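PDB 3HDQ: UDP-galactopyranose mutase from Deinococcus radiodurans, which probably interconverts UDP-galactopyranose and UDP-galactofuranose, the ring-contraction step catalysed by its family, using a bound FAD cofactor. Local coordinates for residues G38-V43 with T360-L365; Y82-F87 with S321-Y326; V111-D116 with L120-N125; Y179-K182 with D187-E190. All coordinates share one frame; numbering follows the deposited sequence.

Contact 1 (G38-V43 with T360-L365). With FAD (flavin-adenine dinucleotide), chain L.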
# COMPACT_ATOMS: atom_id res chain seq x y z
N GLY A 38 13.40 -5.14 2.26
CA GLY A 38 14.04 -4.00 1.62
C GLY A 38 14.67 -4.44 0.31
O GLY A 38 14.32 -5.49 -0.22
N PHE A 39 15.59 -3.65 -0.22
CA PHE A 39 16.24 -4.04 -1.45
C PHE A 39 16.93 -5.39 -1.32
O PHE A 39 16.85 -6.21 -2.23
CB PHE A 39 17.24 -2.98 -1.92
CG PHE A 39 16.60 -1.90 -2.72
CD1 PHE A 39 16.25 -0.70 -2.13
CD2 PHE A 39 16.33 -2.09 -4.07
CE1 PHE A 39 15.65 0.30 -2.86
CE2 PHE A 39 15.73 -1.09 -4.81
CZ PHE A 39 15.38 0.11 -4.21
N ALA A 40 17.60 -5.62 -0.20
CA ALA A 40 18.36 -6.86 -0.02
C ALA A 40 17.48 -8.09 -0.12
O ALA A 40 17.72 -8.99 -0.94
CB ALA A 40 19.11 -6.84 1.31
N GLY A 41 16.45 -8.15 0.71
CA GLY A 41 15.56 -9.30 0.70
C GLY A 41 14.78 -9.47 -0.59
O GLY A 41 14.64 -10.59 -1.10
N SER A 42 14.25 -8.37 -1.12
CA SER A 42 13.34 -8.42 -2.26
C SER A 42 14.04 -8.83 -3.55
O SER A 42 13.47 -9.52 -4.37
CB SER A 42 12.65 -7.08 -2.46
OG SER A 42 11.90 -6.75 -1.31
N VAL A 43 15.28 -8.38 -3.74
CA VAL A 43 16.02 -8.76 -4.93
C VAL A 43 16.32 -10.25 -4.88
O VAL A 43 16.17 -10.95 -5.88
CB VAL A 43 17.34 -7.98 -5.07
CG1 VAL A 43 18.22 -8.61 -6.16
CG2 VAL A 43 17.07 -6.52 -5.39
N THR A 360 22.68 -16.88 5.16
CA THR A 360 23.51 -15.88 4.49
C THR A 360 23.06 -14.44 4.76
O THR A 360 21.88 -14.12 4.75
CB THR A 360 23.82 -16.19 2.99
OG1 THR A 360 23.61 -15.02 2.19
CG2 THR A 360 22.98 -17.31 2.46
N PHE A 361 24.05 -13.60 5.05
CA PHE A 361 23.82 -12.23 5.48
C PHE A 361 24.04 -11.28 4.31
O PHE A 361 25.03 -11.38 3.59
CB PHE A 361 24.75 -11.89 6.65
CG PHE A 361 24.50 -12.72 7.89
CD1 PHE A 361 24.81 -14.07 7.91
CD2 PHE A 361 23.93 -12.15 9.02
CE1 PHE A 361 24.56 -14.83 9.02
CE2 PHE A 361 23.68 -12.91 10.14
CZ PHE A 361 24.00 -14.26 10.14
N VAL A 362 23.08 -10.37 4.10
CA VAL A 362 23.11 -9.46 2.96
C VAL A 362 22.49 -8.13 3.33
O VAL A 362 21.50 -8.11 4.05
CB VAL A 362 22.30 -9.99 1.75
CG1 VAL A 362 22.62 -9.19 0.50
CG2 VAL A 362 22.56 -11.47 1.53
N GLY A 363 23.06 -7.04 2.83
CA GLY A 363 22.43 -5.73 2.94
C GLY A 363 23.15 -4.78 3.88
O GLY A 363 24.09 -5.17 4.57
N ARG A 364 22.69 -3.53 3.91
CA ARG A 364 23.35 -2.51 4.72
C ARG A 364 23.51 -2.92 6.19
O ARG A 364 24.60 -2.79 6.75
CB ARG A 364 22.63 -1.15 4.62
CG ARG A 364 23.18 -0.12 5.59
CD ARG A 364 22.36 1.18 5.68
NE ARG A 364 22.68 2.10 4.60
CZ ARG A 364 22.63 3.43 4.69
NH1 ARG A 364 22.26 4.02 5.82
NH2 ARG A 364 22.93 4.17 3.64
N LEU A 365 22.44 -3.40 6.81
CA LEU A 365 22.44 -3.69 8.25
C LEU A 365 23.15 -5.00 8.60
O LEU A 365 23.89 -5.08 9.58
CB LEU A 365 21.01 -3.77 8.78
CG LEU A 365 20.20 -2.50 8.52
CD1 LEU A 365 18.81 -2.65 9.10
CD2 LEU A 365 20.95 -1.32 9.11
PA FAD L . 16.59 -2.17 4.82
O1A FAD L . 15.84 -1.26 4.04
O2A FAD L . 16.91 -1.57 6.05
O5B FAD L . 15.68 -3.40 5.04
C5B FAD L . 15.93 -4.41 5.94
C4B FAD L . 14.60 -4.88 6.44
O4B FAD L . 14.78 -5.91 7.35
C3B FAD L . 13.94 -3.76 7.21
O3B FAD L . 12.75 -3.34 6.62
C2B FAD L . 13.66 -4.35 8.55
O2B FAD L . 12.40 -3.99 8.96
C1B FAD L . 13.80 -5.82 8.32
N9A FAD L . 14.12 -6.53 9.55
C8A FAD L . 15.13 -6.32 10.40
N7A FAD L . 15.06 -7.17 11.40
C5A FAD L . 14.00 -7.94 11.21
C6A FAD L . 13.44 -8.98 11.92
N6A FAD L . 14.06 -9.49 12.93
N1A FAD L . 12.33 -9.59 11.48
C2A FAD L . 11.74 -9.17 10.33
N3A FAD L . 12.29 -8.15 9.64
C4A FAD L . 13.39 -7.54 10.06
N1 FAD L . 20.28 5.26 -0.76
C2 FAD L . 20.43 5.78 -1.99
O2 FAD L . 20.88 5.13 -2.88
N3 FAD L . 20.05 7.04 -2.19
C4 FAD L . 19.53 7.78 -1.18
O4 FAD L . 19.19 8.90 -1.35
C4X FAD L . 19.40 7.24 0.05
N5 FAD L . 18.90 7.99 1.05
C5X FAD L . 18.77 7.45 2.28
C6 FAD L . 18.24 8.22 3.29
C7 FAD L . 18.10 7.69 4.54
C7M FAD L . 17.55 8.50 5.63
C8 FAD L . 18.47 6.40 4.78
C8M FAD L . 18.31 5.87 6.15
C9 FAD L . 18.99 5.62 3.76
C9A FAD L . 19.15 6.15 2.50
N10 FAD L . 19.66 5.40 1.48
C10 FAD L . 19.78 5.97 0.26
C1' FAD L . 20.19 4.03 1.70
C2' FAD L . 19.16 2.95 1.54
O2' FAD L . 18.21 3.18 2.52
C3' FAD L . 19.72 1.54 1.75
O3' FAD L . 20.64 1.15 0.83
C4' FAD L . 18.68 0.52 1.45
O4' FAD L . 17.47 1.15 1.75
C5' FAD L . 18.96 -0.68 2.30
O5' FAD L . 18.39 -1.86 1.86
P FAD L . 18.41 -3.09 2.80
O1P FAD L . 17.57 -4.09 2.27
O2P FAD L . 19.74 -3.56 2.85
O3P FAD L . 17.96 -2.62 4.22
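A40, in the first turn of helix 39-50, sets its methyl group against the backbone just beyond strand 359-361. Its CB lies 3.9 Å from G363 CA and, on the apolar side, 4.3 Å from V362 CG1. That is nearly all the protein-to-protein contact there is; the FAD pyrophosphate lies between the two segments and bonds to both. One segment holds each oxygen of the same phosphate: A40 N gives a nearly straight bond to FAD O1P (2.9 Å, 164° at the hydrogen), while R364 N reaches FAD O2P at 3.1 Å. The R364 side chain runs on from this phosphate toward the flavin. R364 CB stays close to the phosphate, 4.2 Å from FAD O2P. With CG anti to the backbone N (chi1 172°), the chain sets off along the cofactor, and a bend at chi3 (-82°) turns the head group. R364 NE then passes the ribityl chain at 4.1 Å from FAD C3'. The guanidinium lays one face over C1', where R364 NH2 makes the closest approach, 3.4 Å from FAD C1'. R364 NH1 ends beside the ring system, 4.2 Å from FAD C9. Carbonyls of Y334 and Y371 take bonds from NH1 and NH2, respectively, which should fix the rotation of the group and keep its positive charge beside the flavin. At the phosphate, the amino end of the helix would tend to stabilise negative charge. Parallel strands, a turn ending at the N-cap G38, and a helix aimed at the pyrophosphate, with G41 already in its first turn, make up the dinucleotide-binding site of a Rossmann-type fold.

Contact 2 (Y82-F87 with S321-Y326). With FAD (flavin-adenine dinucleotide), chain L.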
# COMPACT_ATOMS: atom_id res chain seq x y z
N TYR A 82 10.78 7.33 5.54
CA TYR A 82 12.08 7.20 6.22
C TYR A 82 13.18 8.08 5.64
O TYR A 82 14.36 7.69 5.62
CB TYR A 82 12.55 5.74 6.24
CG TYR A 82 11.51 4.78 6.73
CD1 TYR A 82 10.72 4.06 5.83
CD2 TYR A 82 11.29 4.59 8.08
CE1 TYR A 82 9.74 3.19 6.27
CE2 TYR A 82 10.31 3.71 8.54
CZ TYR A 82 9.54 3.01 7.62
OH TYR A 82 8.56 2.14 8.06
N GLY A 83 12.81 9.26 5.16
CA GLY A 83 13.78 10.19 4.61
C GLY A 83 13.92 10.06 3.11
O GLY A 83 13.55 9.04 2.53
N PRO A 84 14.47 11.09 2.47
CA PRO A 84 14.53 11.15 1.00
C PRO A 84 15.38 10.01 0.45
O PRO A 84 16.52 9.83 0.88
CB PRO A 84 15.23 12.48 0.74
CG PRO A 84 16.07 12.71 1.97
CD PRO A 84 15.29 12.13 3.11
N HIS A 85 14.84 9.25 -0.50
CA HIS A 85 15.62 8.24 -1.22
C HIS A 85 15.75 8.57 -2.71
O HIS A 85 14.78 8.48 -3.46
CB HIS A 85 15.01 6.86 -1.01
CG HIS A 85 15.26 6.31 0.35
ND1 HIS A 85 14.86 6.96 1.50
CD2 HIS A 85 15.90 5.18 0.76
CE1 HIS A 85 15.23 6.26 2.56
NE2 HIS A 85 15.86 5.18 2.13
N ILE A 86 16.95 8.98 -3.12
CA ILE A 86 17.20 9.34 -4.51
C ILE A 86 18.00 8.22 -5.19
O ILE A 86 19.13 7.92 -4.78
CB ILE A 86 17.96 10.70 -4.62
CG1 ILE A 86 17.14 11.87 -4.06
CG2 ILE A 86 18.28 11.01 -6.07
CD1 ILE A 86 17.12 11.96 -2.56
N PHE A 87 17.43 7.60 -6.22
CA PHE A 87 18.13 6.50 -6.86
C PHE A 87 19.22 6.97 -7.82
O PHE A 87 18.99 7.84 -8.65
CB PHE A 87 17.20 5.52 -7.58
CG PHE A 87 17.94 4.34 -8.16
CD1 PHE A 87 18.29 3.26 -7.36
CD2 PHE A 87 18.36 4.34 -9.49
CE1 PHE A 87 19.01 2.19 -7.88
CE2 PHE A 87 19.07 3.27 -10.01
CZ PHE A 87 19.40 2.20 -9.21
N SER A 321 4.59 18.50 0.71
CA SER A 321 4.99 17.83 1.94
C SER A 321 6.51 17.74 2.07
O SER A 321 7.22 17.43 1.11
CB SER A 321 4.40 16.42 2.03
OG SER A 321 3.00 16.47 2.16
N VAL A 322 6.99 18.01 3.28
CA VAL A 322 8.42 17.99 3.57
C VAL A 322 8.71 17.14 4.80
O VAL A 322 7.81 16.87 5.61
CB VAL A 322 8.95 19.42 3.83
CG1 VAL A 322 8.66 20.32 2.65
CG2 VAL A 322 8.35 19.99 5.11
N VAL A 323 9.97 16.74 4.95
CA VAL A 323 10.43 16.02 6.13
C VAL A 323 11.71 16.63 6.70
O VAL A 323 12.65 16.95 5.96
CB VAL A 323 10.67 14.52 5.83
CG1 VAL A 323 11.80 14.35 4.82
CG2 VAL A 323 10.97 13.77 7.12
N TYR A 324 11.72 16.79 8.02
CA TYR A 324 12.90 17.19 8.79
C TYR A 324 13.49 15.97 9.51
O TYR A 324 12.77 15.26 10.21
CB TYR A 324 12.52 18.23 9.85
CG TYR A 324 12.08 19.56 9.27
CD1 TYR A 324 12.98 20.61 9.16
CD2 TYR A 324 10.77 19.76 8.84
CE1 TYR A 324 12.58 21.83 8.64
CE2 TYR A 324 10.37 20.98 8.31
CZ TYR A 324 11.28 22.01 8.21
OH TYR A 324 10.91 23.22 7.68
N GLU A 325 14.79 15.74 9.35
CA GLU A 325 15.45 14.62 10.00
C GLU A 325 16.25 15.01 11.24
O GLU A 325 17.15 15.85 11.18
CB GLU A 325 16.40 13.91 9.04
CG GLU A 325 15.74 13.20 7.89
CD GLU A 325 16.76 12.76 6.86
OE1 GLU A 325 16.71 13.29 5.73
OE2 GLU A 325 17.63 11.92 7.19
N TYR A 326 15.94 14.37 12.36
CA TYR A 326 16.71 14.54 13.59
C TYR A 326 17.52 13.27 13.90
O TYR A 326 16.95 12.20 14.10
CB TYR A 326 15.78 14.86 14.76
CG TYR A 326 14.92 16.09 14.57
CD1 TYR A 326 13.87 16.10 13.65
CD2 TYR A 326 15.15 17.24 15.31
CE1 TYR A 326 13.08 17.23 13.47
CE2 TYR A 326 14.36 18.38 15.15
CZ TYR A 326 13.33 18.37 14.23
OH TYR A 326 12.54 19.50 14.06
PA FAD L . 16.59 -2.17 4.82
O1A FAD L . 15.84 -1.26 4.04
O2A FAD L . 16.91 -1.57 6.05
O5B FAD L . 15.68 -3.40 5.04
C5B FAD L . 15.93 -4.41 5.94
C4B FAD L . 14.60 -4.88 6.44
O4B FAD L . 14.78 -5.91 7.35
C3B FAD L . 13.94 -3.76 7.21
O3B FAD L . 12.75 -3.34 6.62
C2B FAD L . 13.66 -4.35 8.55
O2B FAD L . 12.40 -3.99 8.96
C1B FAD L . 13.80 -5.82 8.32
N9A FAD L . 14.12 -6.53 9.55
C8A FAD L . 15.13 -6.32 10.40
N7A FAD L . 15.06 -7.17 11.40
C5A FAD L . 14.00 -7.94 11.21
C6A FAD L . 13.44 -8.98 11.92
N6A FAD L . 14.06 -9.49 12.93
N1A FAD L . 12.33 -9.59 11.48
C2A FAD L . 11.74 -9.17 10.33
N3A FAD L . 12.29 -8.15 9.64
C4A FAD L . 13.39 -7.54 10.06
N1 FAD L . 20.28 5.26 -0.76
C2 FAD L . 20.43 5.78 -1.99
O2 FAD L . 20.88 5.13 -2.88
N3 FAD L . 20.05 7.04 -2.19
C4 FAD L . 19.53 7.78 -1.18
O4 FAD L . 19.19 8.90 -1.35
C4X FAD L . 19.40 7.24 0.05
N5 FAD L . 18.90 7.99 1.05
C5X FAD L . 18.77 7.45 2.28
C6 FAD L . 18.24 8.22 3.29
C7 FAD L . 18.10 7.69 4.54
C7M FAD L . 17.55 8.50 5.63
C8 FAD L . 18.47 6.40 4.78
C8M FAD L . 18.31 5.87 6.15
C9 FAD L . 18.99 5.62 3.76
C9A FAD L . 19.15 6.15 2.50
N10 FAD L . 19.66 5.40 1.48
C10 FAD L . 19.78 5.97 0.26
C1' FAD L . 20.19 4.03 1.70
C2' FAD L . 19.16 2.95 1.54
O2' FAD L . 18.21 3.18 2.52
C3' FAD L . 19.72 1.54 1.75
O3' FAD L . 20.64 1.15 0.83
C4' FAD L . 18.68 0.52 1.45
O4' FAD L . 17.47 1.15 1.75
C5' FAD L . 18.96 -0.68 2.30
O5' FAD L . 18.39 -1.86 1.86
P FAD L . 18.41 -3.09 2.80
O1P FAD L . 17.57 -4.09 2.27
O2P FAD L . 19.74 -3.56 2.85
O3P FAD L . 17.96 -2.62 4.22
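P84 lays the CD corner of its ring against the carboxylate of E325, with CD 3.2 Å from E325 OE1, the two side chains coming from opposite directions. The same proline carbon meets a second, looser neighbour on the strand, V323 CG1 at 4.5 Å. E325 leaves strand 320-336 with CG beside its backbone N (chi1 -67°) and runs extended from there (chi2 169°), which carries the carboxylate across to the loop. There OE1 is salt-bridged to R305, a residue that binds UDP-galactose, and E325 OE2 lies 3.8 Å from FAD C7M, a methyl at the dimethylbenzene end of the flavin. The loop itself meets the isoalloxazine over one face and along its pyrimidine edge. H85 lies face-on to it, with FAD C5X 3.7 Å from the imidazole plane and under the middle of that ring. Its rotation is held at both nitrogens: ND1 donates in the ring plane to G83 O (2.7 Å), arriving above the plane of that carbonyl, and NE2 pairs with the ribityl hydroxyl FAD O2' at 3.1 Å. One residue on, the backbone of I86 reads the pyrimidine edge: I86 N donates to FAD O4 at 2.9 Å in an almost straight line (171°), and FAD N3 returns a bond to I86 O, also 2.9 Å. P84 and I86 touch the bound sugar nucleotide too. Through E325 the strand borders the dimethylbenzene end of a flavin site in which a loop from the nucleotide-binding domain clasps the isoalloxazine, next to the substrate pocket.

Contact 3 (V111-D116 with L120-N125)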
# COMPACT_ATOMS: atom_id res chain seq x y z
N VAL A 111 21.52 19.58 -3.88
CA VAL A 111 21.46 19.94 -2.48
C VAL A 111 22.13 21.29 -2.25
O VAL A 111 23.17 21.59 -2.83
CB VAL A 111 22.14 18.86 -1.61
CG1 VAL A 111 22.03 19.21 -0.11
CG2 VAL A 111 21.58 17.47 -1.93
N LEU A 112 21.51 22.10 -1.40
CA LEU A 112 22.09 23.37 -1.00
C LEU A 112 22.42 23.33 0.49
O LEU A 112 21.63 22.82 1.28
CB LEU A 112 21.13 24.51 -1.31
CG LEU A 112 21.29 25.42 -2.54
CD1 LEU A 112 22.06 24.79 -3.67
CD2 LEU A 112 19.91 25.88 -3.02
N ALA A 113 23.58 23.85 0.87
CA ALA A 113 23.93 23.92 2.28
C ALA A 113 23.74 25.33 2.80
O ALA A 113 24.14 26.30 2.16
CB ALA A 113 25.37 23.46 2.50
N SER A 114 23.11 25.44 3.97
CA SER A 114 22.89 26.73 4.61
C SER A 114 24.11 27.11 5.45
O SER A 114 24.36 26.52 6.51
CB SER A 114 21.62 26.70 5.45
OG SER A 114 21.44 27.92 6.13
N VAL A 115 24.87 28.08 4.96
CA VAL A 115 26.13 28.47 5.58
C VAL A 115 26.24 29.98 5.45
O VAL A 115 26.04 30.53 4.37
CB VAL A 115 27.31 27.81 4.83
CG1 VAL A 115 28.62 28.52 5.15
CG2 VAL A 115 27.39 26.32 5.17
N ASP A 116 26.55 30.65 6.55
CA ASP A 116 26.62 32.11 6.54
C ASP A 116 25.35 32.74 5.95
O ASP A 116 25.42 33.72 5.22
CB ASP A 116 27.86 32.59 5.75
CG ASP A 116 29.18 32.27 6.45
OD1 ASP A 116 29.15 31.79 7.60
OD2 ASP A 116 30.25 32.51 5.84
N LEU A 120 24.25 27.49 -0.51
CA LEU A 120 25.41 27.25 -1.34
C LEU A 120 25.49 25.79 -1.75
O LEU A 120 25.14 24.92 -0.98
CB LEU A 120 26.68 27.63 -0.56
CG LEU A 120 27.31 29.01 -0.75
CD1 LEU A 120 26.31 30.01 -1.32
CD2 LEU A 120 27.92 29.51 0.56
N PRO A 121 25.98 25.52 -2.97
CA PRO A 121 26.09 24.13 -3.43
C PRO A 121 26.99 23.28 -2.53
O PRO A 121 28.08 23.71 -2.14
CB PRO A 121 26.75 24.26 -4.81
CG PRO A 121 26.51 25.68 -5.23
CD PRO A 121 26.48 26.47 -3.97
N ILE A 122 26.50 22.10 -2.18
CA ILE A 122 27.31 21.02 -1.63
C ILE A 122 26.99 19.84 -2.52
O ILE A 122 25.82 19.61 -2.82
CB ILE A 122 26.95 20.73 -0.15
CG1 ILE A 122 27.80 19.60 0.42
CG2 ILE A 122 25.47 20.40 0.00
CD1 ILE A 122 29.10 20.07 1.02
N PRO A 123 28.01 19.11 -3.01
CA PRO A 123 29.46 19.20 -2.79
C PRO A 123 30.02 20.61 -2.98
O PRO A 123 29.52 21.37 -3.82
CB PRO A 123 30.04 18.29 -3.87
CG PRO A 123 28.97 17.38 -4.23
CD PRO A 123 27.68 18.11 -4.04
N ILE A 124 31.05 20.97 -2.21
CA ILE A 124 31.76 22.23 -2.41
C ILE A 124 32.29 22.29 -3.84
O ILE A 124 32.93 21.34 -4.30
CB ILE A 124 32.94 22.37 -1.42
CG1 ILE A 124 32.42 22.41 0.03
CG2 ILE A 124 33.79 23.60 -1.77
CD1 ILE A 124 33.50 22.54 1.08
N ASN A 125 32.01 23.39 -4.53
CA ASN A 125 32.56 23.59 -5.88
C ASN A 125 33.04 25.03 -6.12
O ASN A 125 33.05 25.85 -5.21
CB ASN A 125 31.56 23.16 -6.96
CG ASN A 125 30.39 24.12 -7.11
OD1 ASN A 125 30.39 25.22 -6.56
ND2 ASN A 125 29.38 23.70 -7.88
O HOH W 1 24.05 18.92 -4.86
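A113 and L120 face each other as a hydrogen-bonded antiparallel pair, and the backbone pairing is close and regular here. A113 N donates to L120 O at 2.6 Å, and L120 N answers to A113 O at 2.9 Å, both nearly straight. On the same face of the sheet I122 drops its CG2 branch between two neighbours of the opposite strand, 3.6 Å from V111 CG1 and 4.0 Å from A113 CB. Its CG1 is anti to the backbone N (chi1 179°), which leaves CG2 as the branch that does the touching, and V111 lies alongside, pointing the same way. The two strands form a beta hairpin at the margin of a mixed sheet: 111-115 is bonded on its other side to strand 294-296, while 118-122 is outermost within the chain. F175 of helix 159-184, a residue of the substrate site, packs on A113 and V115, and I122 itself touches the bound sugar nucleotide. Toward P123, whose preceding peptide bond is cis, the ladder comes apart. The bond from I122 N to V111 O stretches to 3.4 Å and is weak, and a water takes over beyond it, accepting from V111 N at 2.8 Å and lying 2.8 Å from I122 O. L112, partly exposed, lies along the L120-P121 backbone, its CD1 4.0 Å from P121 N, with no side-chain partner as close as V111 has in I122.

Contact 4 (Y179-K182 with D187-E190). With GDU (galactose-uridine-5'-diphosphate), chain K.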
# COMPACT_ATOMS: atom_id res chain seq x y z
N TYR A 179 28.07 19.42 10.68
CA TYR A 179 27.09 18.48 10.15
C TYR A 179 27.36 17.08 10.70
O TYR A 179 26.45 16.41 11.22
CB TYR A 179 27.14 18.45 8.62
CG TYR A 179 26.03 17.64 7.99
CD1 TYR A 179 24.92 18.27 7.45
CD2 TYR A 179 26.08 16.24 7.97
CE1 TYR A 179 23.89 17.54 6.88
CE2 TYR A 179 25.05 15.50 7.41
CZ TYR A 179 23.96 16.16 6.86
OH TYR A 179 22.93 15.45 6.29
N THR A 180 28.62 16.67 10.56
CA THR A 180 29.09 15.38 11.04
C THR A 180 28.85 15.19 12.54
O THR A 180 28.28 14.19 12.95
CB THR A 180 30.57 15.19 10.68
OG1 THR A 180 30.73 15.39 9.27
CG2 THR A 180 31.03 13.79 11.04
N ARG A 181 29.27 16.16 13.35
CA ARG A 181 29.04 16.08 14.79
C ARG A 181 27.58 15.86 15.08
O ARG A 181 27.22 15.03 15.92
CB ARG A 181 29.53 17.35 15.51
CG ARG A 181 31.05 17.52 15.53
CD ARG A 181 31.51 18.80 16.26
NE ARG A 181 32.96 18.83 16.38
CZ ARG A 181 33.65 19.78 17.02
NH1 ARG A 181 33.01 20.80 17.58
NH2 ARG A 181 34.98 19.71 17.08
N LYS A 182 26.73 16.60 14.37
CA LYS A 182 25.28 16.52 14.58
C LYS A 182 24.70 15.17 14.12
O LYS A 182 23.95 14.53 14.85
CB LYS A 182 24.57 17.70 13.91
CG LYS A 182 23.11 17.85 14.31
CD LYS A 182 22.58 19.26 13.98
CE LYS A 182 22.60 19.55 12.49
NZ LYS A 182 22.05 20.90 12.19
N ASP A 187 32.85 13.56 16.42
CA ASP A 187 33.66 14.45 15.60
C ASP A 187 34.18 13.64 14.42
O ASP A 187 34.36 12.43 14.54
CB ASP A 187 34.85 15.01 16.39
CG ASP A 187 35.65 16.05 15.61
OD1 ASP A 187 35.28 17.24 15.66
OD2 ASP A 187 36.64 15.68 14.95
N PRO A 188 34.40 14.29 13.26
CA PRO A 188 34.97 13.60 12.10
C PRO A 188 36.30 12.91 12.41
O PRO A 188 36.67 11.99 11.70
CB PRO A 188 35.20 14.73 11.10
CG PRO A 188 34.17 15.73 11.45
CD PRO A 188 34.02 15.67 12.94
N SER A 189 37.01 13.37 13.44
CA SER A 189 38.25 12.72 13.83
C SER A 189 37.99 11.28 14.30
O SER A 189 38.85 10.41 14.18
CB SER A 189 38.97 13.51 14.93
OG SER A 189 38.16 13.63 16.09
N GLU A 190 36.78 11.05 14.82
CA GLU A 190 36.38 9.74 15.33
C GLU A 190 35.69 8.83 14.31
O GLU A 190 35.15 7.79 14.67
CB GLU A 190 35.48 9.92 16.55
CG GLU A 190 36.13 10.70 17.71
CD GLU A 190 35.11 11.16 18.73
OE1 GLU A 190 34.26 12.02 18.39
OE2 GLU A 190 35.15 10.67 19.88
N1 GDU K . 28.45 15.63 5.15
C2 GDU K . 28.54 16.79 5.62
N3 GDU K . 28.03 17.92 5.38
C4 GDU K . 27.15 17.90 4.37
C5 GDU K . 26.90 16.61 3.69
C6 GDU K . 27.57 15.51 4.12
O2 GDU K . 29.45 16.85 6.71
O4 GDU K . 26.54 18.91 4.04
C1D GDU K . 29.16 14.49 5.67
C2D GDU K . 28.59 13.78 6.92
O2D GDU K . 29.60 13.12 7.67
C3D GDU K . 27.63 12.81 6.27
C4D GDU K . 28.53 12.29 5.15
O4D GDU K . 29.30 13.42 4.72
O3D GDU K . 27.22 11.80 7.19
C5D GDU K . 27.87 11.44 4.08
O5D GDU K . 26.93 12.34 3.46
PA GDU K . 25.55 11.83 2.83
O1A GDU K . 24.99 12.94 2.00
O2A GDU K . 25.84 10.68 1.96
O3A GDU K . 24.49 11.53 3.98
PB GDU K . 23.31 10.49 3.81
O1B GDU K . 22.67 10.57 5.14
O2B GDU K . 23.69 9.08 3.58
O3B GDU K . 22.20 10.95 2.74
C1' GDU K . 21.16 10.25 2.03
C2' GDU K . 21.76 9.60 0.77
C3' GDU K . 22.59 10.71 0.07
C4' GDU K . 21.58 11.78 -0.47
C5' GDU K . 20.66 12.23 0.70
C6' GDU K . 19.44 13.07 0.23
O2' GDU K . 22.53 8.43 1.09
O3' GDU K . 23.39 10.12 -0.97
O4' GDU K . 20.82 11.17 -1.53
O5' GDU K . 20.17 11.24 1.64
O6' GDU K . 19.64 14.49 0.40
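This is a local contact, a salt bridge beside an apolar patch, in which the last turns of helix 159-184 receive the chain that folds back after it. R181 grips D187 side-on with two nitrogens, both on one oxygen: NE and NH2 each stand 2.9 Å from D187 OD1. The oxygen lies in the guanidinium plane, yet the carboxylate is turned 56° from that plane; NE uses the anti lone pair, and NH2 arrives nearly along the C-O axis. The second oxygen is engaged within its own turn. S189 N (2.8 Å) and S189 OG (2.8 Å) reach D187 OD2 from opposite faces of its plane, the backbone bond making an Asx turn at the start of the 3-10 segment 188-190. A step inward, T180 crosses P188 obliquely, CG2 to CG at 3.7 Å. The methyl faces the proline because CG2 is anti to the backbone N, while OG1, on another side, accepts from the ribose hydroxyl GDU O2D at 3.0 Å and bonds to F176 O. Y179 spreads one ring face over the uracil, with GDU C4 3.7 Å above the plane and toward the rim. Four donors on one carboxylate, two of them from a guanidinium, would be expected to keep D187 ionised and anchored, tying the outer side of the helix to the turn while its inner side holds the nucleotide.

How the contacts relate
Contacts 1 and 2 share the FAD but hold different parts of it: contact 1 bonds to the pyrophosphate and sends R364 along to the ribityl chain, contact 2 holds the isoalloxazine, their centres about 21 Å apart and nearest atoms about 5 Å. Contact 2 also meets the sugar nucleotide, whose uridine end reaches contact 4; I122 of contact 3 touches the same ligand. Contacts 3 and 4 therefore line the substrate side, about 18 Å apart by centres and about 7 Å at their nearest atoms. Contacts 2 and 3 reach the same mixed sheet. Along the chain, contacts 3 and 4 follow in series inside the loop closed by contact 2, itself nested within that closed by contact 1.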